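Local coordinates for protein Exo beta-1,2-glucooligosaccharide sophorohydrolase (non-reducing end) (Parabacteroides distasonis ATCC 8503, PDB 5Z06) that hydrolyses linear beta-1,2-glucan and beta-1,2-glucooligosaccharides from the non-reducing end, releasing sophorose as an exo-acting enzyme of glycoside hydrolase family GH144, at residues G609-T614 and R632-N637. Numbering follows the deposited sequence.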
ATOM      1  N   GLY A 609       9.843  -9.046 -11.086  1.00 24.52           N
ATOM      2  CA  GLY A 609       9.699  -9.967  -9.954  1.00 26.20           C
ATOM      3  C   GLY A 609       8.736  -9.512  -8.884  1.00 24.81           C
ATOM      4  O   GLY A 609       8.470 -10.241  -7.927  1.00 23.32           O
ATOM      5  N   THR A 610       8.191  -8.325  -9.075  1.00 25.06           N
ATOM      6  CA  THR A 610       7.332  -7.720  -8.093  1.00 26.17           C
ATOM      7  C   THR A 610       5.899  -8.089  -8.369  1.00 26.81           C
ATOM      8  O   THR A 610       5.376  -7.791  -9.441  1.00 27.03           O
ATOM      9  CB  THR A 610       7.423  -6.214  -8.157  1.00 24.86           C
ATOM     10  OG1 THR A 610       8.788  -5.860  -8.036  1.00 25.33           O
ATOM     11  CG2 THR A 610       6.591  -5.573  -7.046  1.00 25.28           C
ATOM     12  N   MET A 611       5.265  -8.671  -7.355  1.00 27.09           N
ATOM     13  CA  MET A 611       3.903  -9.127  -7.440  1.00 27.55           C
ATOM     14  C   MET A 611       3.076  -8.404  -6.379  1.00 26.81           C
ATOM     15  O   MET A 611       3.403  -8.453  -5.195  1.00 27.92           O
ATOM     16  CB  MET A 611       3.861 -10.632  -7.203  1.00 27.15           C
ATOM     17  CG  MET A 611       2.509 -11.263  -7.520  1.00 27.78           C
ATOM     18  SD  MET A 611       2.017 -11.050  -9.239  1.00 28.48           S
ATOM     19  CE  MET A 611       3.290 -12.021 -10.037  1.00 27.37           C
ATOM     20  N   ALA A 612       2.018  -7.740  -6.825  1.00 25.05           N
ATOM     21  CA  ALA A 612       1.074  -7.086  -5.935  1.00 26.29           C
ATOM     22  C   ALA A 612      -0.092  -8.046  -5.748  1.00 24.95           C
ATOM     23  O   ALA A 612      -0.803  -8.348  -6.706  1.00 22.82           O
ATOM     24  CB  ALA A 612       0.604  -5.767  -6.528  1.00 26.78           C
ATOM     25  N   PRO A 613      -0.310  -8.536  -4.518  1.00 25.79           N
ATOM     26  CA  PRO A 613      -1.403  -9.489  -4.299  1.00 26.85           C
ATOM     27  C   PRO A 613      -2.764  -9.046  -4.822  1.00 25.17           C
ATOM     28  O   PRO A 613      -3.597  -9.886  -5.153  1.00 24.14           O
ATOM     29  CB  PRO A 613      -1.451  -9.632  -2.777  1.00 28.16           C
ATOM     30  CG  PRO A 613      -0.071  -9.319  -2.334  1.00 27.90           C
ATOM     31  CD  PRO A 613       0.480  -8.317  -3.297  1.00 28.24           C
ATOM     32  N   THR A 614      -2.988  -7.742  -4.885  1.00 25.16           N
ATOM     33  CA  THR A 614      -4.260  -7.242  -5.372  1.00 26.08           C
ATOM     34  C   THR A 614      -4.566  -7.717  -6.801  1.00 25.64           C
ATOM     35  O   THR A 614      -5.727  -7.869  -7.151  1.00 23.74           O
ATOM     36  CB  THR A 614      -4.367  -5.714  -5.246  1.00 25.84           C
ATOM     37  OG1 THR A 614      -5.721  -5.321  -5.436  1.00 24.50           O
ATOM     38  CG2 THR A 614      -3.483  -4.994  -6.280  1.00 26.62           C
ATOM     39  N   ARG A 632      -4.459 -18.656  -1.245  1.00 24.68           N
ATOM     40  CA  ARG A 632      -3.943 -19.713  -0.389  1.00 24.68           C
ATOM     41  C   ARG A 632      -2.438 -19.681  -0.253  1.00 25.94           C
ATOM     42  O   ARG A 632      -1.910 -19.856   0.837  1.00 27.79           O
ATOM     43  CB  ARG A 632      -4.323 -21.052  -0.947  1.00 27.17           C
ATOM     44  CG  ARG A 632      -5.775 -21.426  -0.767  1.00 27.90           C
ATOM     45  CD  ARG A 632      -5.926 -22.863  -1.208  1.00 30.38           C
ATOM     46  NE  ARG A 632      -7.253 -23.132  -1.725  1.00 31.32           N
ATOM     47  CZ  ARG A 632      -7.550 -23.426  -2.983  1.00 32.19           C
ATOM     48  NH1 ARG A 632      -6.607 -23.509  -3.933  1.00 35.47           N
ATOM     49  NH2 ARG A 632      -8.824 -23.649  -3.300  1.00 30.43           N
ATOM     50  N   ASN A 633      -1.756 -19.458  -1.380  1.00 26.33           N
ATOM     51  CA  ASN A 633      -0.328 -19.342  -1.433  1.00 24.61           C
ATOM     52  C   ASN A 633       0.156 -18.120  -0.662  1.00 26.71           C
ATOM     53  O   ASN A 633       1.023 -18.221   0.213  1.00 24.67           O
ATOM     54  CB  ASN A 633       0.101 -19.205  -2.892  1.00 25.00           C
ATOM     55  CG  ASN A 633       1.600 -19.166  -3.059  1.00 24.32           C
ATOM     56  OD1 ASN A 633       2.319 -19.870  -2.346  1.00 22.66           O
ATOM     57  ND2 ASN A 633       2.080 -18.371  -4.027  1.00 24.06           N
ATOM     58  N   TYR A 634      -0.400 -16.963  -1.000  1.00 25.84           N
ATOM     59  CA  TYR A 634       0.004 -15.715  -0.350  1.00 26.56           C
ATOM     60  C   TYR A 634      -0.115 -15.785   1.170  1.00 25.46           C
ATOM     61  O   TYR A 634       0.782 -15.342   1.902  1.00 24.83           O
ATOM     62  CB  TYR A 634      -0.835 -14.545  -0.875  1.00 24.93           C
ATOM     63  CG  TYR A 634      -0.642 -14.208  -2.319  1.00 25.08           C
ATOM     64  CD1 TYR A 634       0.490 -14.600  -3.014  1.00 25.02           C
ATOM     65  CD2 TYR A 634      -1.585 -13.434  -2.987  1.00 25.93           C
ATOM     66  CE1 TYR A 634       0.658 -14.282  -4.345  1.00 26.55           C
ATOM     67  CE2 TYR A 634      -1.409 -13.079  -4.298  1.00 26.70           C
ATOM     68  CZ  TYR A 634      -0.293 -13.524  -4.981  1.00 26.29           C
ATOM     69  OH  TYR A 634      -0.108 -13.201  -6.291  1.00 26.51           O
ATOM     70  N   TYR A 635      -1.236 -16.336   1.628  1.00 23.84           N
ATOM     71  CA  TYR A 635      -1.471 -16.503   3.036  1.00 24.10           C
ATOM     72  C   TYR A 635      -0.627 -17.620   3.633  1.00 24.61           C
ATOM     73  O   TYR A 635       0.166 -17.369   4.537  1.00 25.20           O
ATOM     74  CB  TYR A 635      -2.935 -16.754   3.300  1.00 23.62           C
ATOM     75  CG  TYR A 635      -3.246 -16.822   4.753  1.00 24.31           C
ATOM     76  CD1 TYR A 635      -3.067 -15.711   5.578  1.00 24.80           C
ATOM     77  CD2 TYR A 635      -3.693 -18.001   5.334  1.00 25.18           C
ATOM     78  CE1 TYR A 635      -3.337 -15.783   6.940  1.00 24.91           C
ATOM     79  CE2 TYR A 635      -3.947 -18.075   6.690  1.00 24.96           C
ATOM     80  CZ  TYR A 635      -3.771 -16.964   7.488  1.00 24.76           C
ATOM     81  OH  TYR A 635      -4.047 -17.056   8.833  1.00 23.63           O
ATOM     82  N   ARG A 636      -0.799 -18.848   3.148  1.00 25.20           N
ATOM     83  CA  ARG A 636      -0.208 -19.987   3.842  1.00 26.16           C
ATOM     84  C   ARG A 636       1.271 -20.092   3.651  1.00 26.79           C
ATOM     85  O   ARG A 636       1.931 -20.486   4.572  1.00 26.61           O
ATOM     86  CB  ARG A 636      -0.836 -21.303   3.439  1.00 27.07           C
ATOM     87  CG  ARG A 636      -2.206 -21.493   4.039  1.00 28.50           C
ATOM     88  CD  ARG A 636      -2.884 -22.685   3.414  1.00 27.43           C
ATOM     89  NE  ARG A 636      -4.172 -22.887   4.060  1.00 27.94           N
ATOM     90  CZ  ARG A 636      -5.301 -23.225   3.453  1.00 26.33           C
ATOM     91  NH1 ARG A 636      -5.340 -23.416   2.155  1.00 26.71           N
ATOM     92  NH2 ARG A 636      -6.408 -23.360   4.156  1.00 26.81           N
ATOM     93  N   ASN A 637       1.777 -19.765   2.465  1.00 28.39           N
ATOM     94  CA  ASN A 637       3.211 -19.908   2.172  1.00 28.38           C
ATOM     95  C   ASN A 637       3.975 -18.630   2.400  1.00 28.33           C
ATOM     96  O   ASN A 637       5.049 -18.679   2.994  1.00 28.24           O
ATOM     97  CB  ASN A 637       3.444 -20.405   0.753  1.00 30.27           C
ATOM     98  CG  ASN A 637       2.848 -21.762   0.530  1.00 32.85           C
ATOM     99  OD1 ASN A 637       2.948 -22.638   1.400  1.00 35.76           O
ATOM    100  ND2 ASN A 637       2.185 -21.947  -0.610  1.00 31.56           N
TER
HETATM  101  O   HOH W   1      -1.311 -10.931  -7.242  1.00 22.51           O
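Y634 reaches from its helix to P613 and M611, and no direct hydrogen bond joins the two segments. The ring carbon CE2 of Y634 lies 3.6 Å from P613 CA and 3.8 Å from P613 CB, so the proline meets the ring obliquely, through its backbone CA and its side-chain CB. M611 CG sits 3.5 Å from Y634 OH, and the two side chains cross at about a right angle. CG of Y634 is anti to its carbonyl carbon (chi1 -65°), which places the ring beside the turn where strand 610-611 gives way to helix 614-617. Strand 610-611, weakly bonded, is one of the two outer strands of a small three-stranded antiparallel sheet, and M611 bonds through its backbone to F652; the contact thus packs a helix against a strand-to-helix connection inside the glycoamylase-like region. The polar link is indirect: one water stands 2.7 Å from Y634 OH and donates to A612 O, also at 2.7 Å. W586 O offers the hydroxyl a further, weak hydrogen bond. A phenylalanine in place of Y634 would probably leave this water without its tyrosine partner and W586 O without its weak bond. L642 touches both P613 and Y634.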